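PDB 2P3E: diaminopimelate decarboxylase from Aquifex aeolicus, which probably catalyses the pyridoxal 5'-phosphate-dependent decarboxylation of meso-diaminopimelate to L-lysine, the last step of lysine biosynthesis by the diaminopimelate pathway. Local coordinates for residues B[19-24]-B[38-43]. Sequence-based numbering, arbitrary orientation.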
ATOM      1  N   PHE B  19      -1.664   9.910  27.651  1.00 20.85           N
ATOM      2  CA  PHE B  19      -0.563   9.040  28.052  1.00 20.90           C
ATOM      3  C   PHE B  19      -0.862   7.592  27.620  1.00 20.44           C
ATOM      4  O   PHE B  19      -2.022   7.183  27.581  1.00 19.91           O
ATOM      5  CB  PHE B  19      -0.367   9.062  29.578  1.00 21.38           C
ATOM      6  CG  PHE B  19       0.375  10.279  30.099  1.00 20.49           C
ATOM      7  CD1 PHE B  19       1.702  10.187  30.479  1.00 21.82           C
ATOM      8  CD2 PHE B  19      -0.264  11.504  30.232  1.00 21.78           C
ATOM      9  CE1 PHE B  19       2.395  11.309  30.968  1.00 22.06           C
ATOM     10  CE2 PHE B  19       0.418  12.642  30.715  1.00 21.24           C
ATOM     11  CZ  PHE B  19       1.743  12.539  31.080  1.00 21.37           C
ATOM     12  N   ILE B  20       0.193   6.829  27.344  1.00 20.26           N
ATOM     13  CA  ILE B  20       0.092   5.374  27.149  1.00 20.61           C
ATOM     14  C   ILE B  20       1.164   4.706  27.986  1.00 20.44           C
ATOM     15  O   ILE B  20       2.338   5.053  27.880  1.00 21.41           O
ATOM     16  CB  ILE B  20       0.224   4.969  25.638  1.00 20.78           C
ATOM     17  CG1 ILE B  20      -0.040   3.462  25.453  1.00 20.79           C
ATOM     18  CG2 ILE B  20       1.585   5.403  25.055  1.00 19.80           C
ATOM     19  CD1 ILE B  20      -0.144   3.030  24.009  1.00 21.97           C
ATOM     20  N   GLU B  21       0.763   3.756  28.829  1.00 20.88           N
ATOM     21  CA  GLU B  21       1.669   3.140  29.811  1.00 21.36           C
ATOM     22  C   GLU B  21       2.562   4.157  30.567  1.00 21.14           C
ATOM     23  O   GLU B  21       3.772   3.946  30.736  1.00 21.76           O
ATOM     24  CB  GLU B  21       2.526   2.033  29.161  1.00 21.64           C
ATOM     25  CG  GLU B  21       1.712   0.820  28.725  1.00 22.03           C
ATOM     26  CD  GLU B  21       2.486  -0.467  28.830  1.00 21.89           C
ATOM     27  OE1 GLU B  21       3.183  -0.659  29.853  1.00 21.81           O
ATOM     28  OE2 GLU B  21       2.394  -1.290  27.892  1.00 21.37           O
ATOM     29  N   GLY B  22       1.958   5.256  31.004  1.00 21.09           N
ATOM     30  CA  GLY B  22       2.667   6.292  31.768  1.00 20.74           C
ATOM     31  C   GLY B  22       3.646   7.133  30.961  1.00 21.04           C
ATOM     32  O   GLY B  22       4.511   7.795  31.535  1.00 20.95           O
ATOM     33  N   VAL B  23       3.549   7.079  29.626  1.00 20.53           N
ATOM     34  CA  VAL B  23       4.396   7.904  28.766  1.00 19.66           C
ATOM     35  C   VAL B  23       3.528   8.857  27.942  1.00 19.37           C
ATOM     36  O   VAL B  23       2.567   8.439  27.293  1.00 19.00           O
ATOM     37  CB  VAL B  23       5.322   7.062  27.831  1.00 20.30           C
ATOM     38  CG1 VAL B  23       6.230   7.976  26.998  1.00 19.39           C
ATOM     39  CG2 VAL B  23       6.168   6.088  28.633  1.00 19.15           C
ATOM     40  N   SER B  24       3.871  10.141  27.987  1.00 18.58           N
ATOM     41  CA  SER B  24       3.111  11.189  27.309  1.00 18.58           C
ATOM     42  C   SER B  24       3.278  11.018  25.796  1.00 17.84           C
ATOM     43  O   SER B  24       4.394  10.921  25.310  1.00 16.90           O
ATOM     44  CB  SER B  24       3.656  12.556  27.737  1.00 18.19           C
ATOM     45  OG  SER B  24       3.301  13.558  26.823  1.00 21.12           O
ATOM     46  N   VAL B  38       3.017   3.991  17.935  1.00 12.74           N
ATOM     47  CA  VAL B  38       3.347   3.744  19.343  1.00 12.45           C
ATOM     48  C   VAL B  38       2.616   2.492  19.808  1.00 12.58           C
ATOM     49  O   VAL B  38       1.407   2.396  19.621  1.00 12.42           O
ATOM     50  CB  VAL B  38       2.941   4.960  20.231  1.00 13.02           C
ATOM     51  CG1 VAL B  38       3.323   4.706  21.711  1.00 13.55           C
ATOM     52  CG2 VAL B  38       3.602   6.256  19.723  1.00 11.89           C
ATOM     53  N   TYR B  39       3.355   1.541  20.401  1.00 12.06           N
ATOM     54  CA  TYR B  39       2.791   0.293  20.855  1.00 12.03           C
ATOM     55  C   TYR B  39       2.906   0.127  22.376  1.00 13.58           C
ATOM     56  O   TYR B  39       3.905   0.543  22.981  1.00 13.64           O
ATOM     57  CB  TYR B  39       3.488  -0.895  20.167  1.00 11.67           C
ATOM     58  CG  TYR B  39       3.398  -0.880  18.654  1.00 11.37           C
ATOM     59  CD1 TYR B  39       2.318  -1.462  17.992  1.00 11.04           C
ATOM     60  CD2 TYR B  39       4.382  -0.258  17.887  1.00 10.47           C
ATOM     61  CE1 TYR B  39       2.238  -1.442  16.583  1.00  9.96           C
ATOM     62  CE2 TYR B  39       4.319  -0.252  16.482  1.00 10.34           C
ATOM     63  CZ  TYR B  39       3.254  -0.827  15.850  1.00 10.96           C
ATOM     64  OH  TYR B  39       3.235  -0.792  14.471  1.00 11.92           O
ATOM     65  N   SER B  40       1.895  -0.508  22.965  1.00 14.47           N
ATOM     66  CA  SER B  40       1.896  -0.878  24.387  1.00 14.85           C
ATOM     67  C   SER B  40       2.374  -2.310  24.552  1.00 15.22           C
ATOM     68  O   SER B  40       1.711  -3.261  24.128  1.00 14.77           O
ATOM     69  CB  SER B  40       0.493  -0.708  24.992  1.00 15.62           C
ATOM     70  OG  SER B  40       0.363  -1.426  26.227  1.00 17.85           O
ATOM     71  N   SER B  41       3.524  -2.464  25.211  1.00 15.22           N
ATOM     72  CA  SER B  41       4.082  -3.773  25.483  1.00 16.10           C
ATOM     73  C   SER B  41       3.133  -4.627  26.332  1.00 16.23           C
ATOM     74  O   SER B  41       2.876  -5.800  26.006  1.00 15.91           O
ATOM     75  CB  SER B  41       5.442  -3.623  26.182  1.00 15.96           C
ATOM     76  OG  SER B  41       6.051  -4.878  26.373  1.00 16.41           O
ATOM     77  N   ASN B  42       2.604  -4.041  27.410  1.00 16.65           N
ATOM     78  CA  ASN B  42       1.766  -4.802  28.333  1.00 17.26           C
ATOM     79  C   ASN B  42       0.411  -5.159  27.752  1.00 16.99           C
ATOM     80  O   ASN B  42      -0.161  -6.184  28.120  1.00 16.42           O
ATOM     81  CB  ASN B  42       1.625  -4.104  29.692  1.00 17.97           C
ATOM     82  CG  ASN B  42       2.835  -4.327  30.569  1.00 19.46           C
ATOM     83  OD1 ASN B  42       3.149  -5.465  30.925  1.00 21.64           O
ATOM     84  ND2 ASN B  42       3.561  -3.244  30.878  1.00 21.78           N
ATOM     85  N   PHE B  43      -0.107  -4.317  26.855  1.00 16.16           N
ATOM     86  CA  PHE B  43      -1.328  -4.687  26.124  1.00 15.97           C
ATOM     87  C   PHE B  43      -1.125  -5.951  25.296  1.00 15.41           C
ATOM     88  O   PHE B  43      -1.957  -6.875  25.351  1.00 15.41           O
ATOM     89  CB  PHE B  43      -1.847  -3.547  25.234  1.00 15.76           C
ATOM     90  CG  PHE B  43      -3.196  -3.831  24.598  1.00 17.67           C
ATOM     91  CD1 PHE B  43      -4.378  -3.482  25.253  1.00 18.35           C
ATOM     92  CD2 PHE B  43      -3.285  -4.467  23.355  1.00 18.66           C
ATOM     93  CE1 PHE B  43      -5.620  -3.743  24.678  1.00 18.99           C
ATOM     94  CE2 PHE B  43      -4.530  -4.716  22.759  1.00 17.55           C
ATOM     95  CZ  PHE B  43      -5.699  -4.351  23.433  1.00 17.49           C
TER
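Glu21 reaches from a tight hairpin turn to the first turn of helix 41-54 and meets Ser40 and Asn42 there with both carboxylate oxygens. Its OE2 takes two bonds: Ser40 OG donates to Glu21 OE2 from the anti side at 2.6 Å, and Asn42 N from the syn side at 2.8 Å. Glu21 OE1 accepts from Asn42 ND2 at 2.8 Å, on its syn side but tilted out of the carboxylate plane; the N-H points nearly straight at it (165°), and OE1 lies close to the amide plane. The Asn42 side chain comes in roughly perpendicular to that of Glu21, its amide turned 41° from the carboxylate. A bend at chi2 (-148°) turns the Glu21 carboxylate to serve both donors of Asn42 at once. Ser40 is the N-cap residue: its OG accepts from Phe43 N at 3.0 Å while donating to Glu21. Next to this polar end the contact turns apolar. Ile20 CD1 rests 3.9 Å from Ser40 CB, and Ile20 CG2 meets Val38 CG1 at 3.8 Å, the two side chains lying alongside and pointing opposite ways; Leu25 of helix 25-32 touches both. Ile20 and Glu21, which begin a type I' turn, thus pack where strand 36-40, in the mixed sheet of this fold-type III pyridoxal enzyme, runs into helix 41-54. Asn398 N also donates to OE1, tying in the hairpin of strands 392-397 and 400-405. A glutamine here has one acceptor oxygen, so its NH2 would probably face either Asn42 ND2 and Asn398 N or Ser40 OG and Asn42 N, leaving one set of donors without its mate. As a carboxylate beside the amino end of a helix, Glu21 probably gains from the helix dipole, which would help keep this buried group ionised.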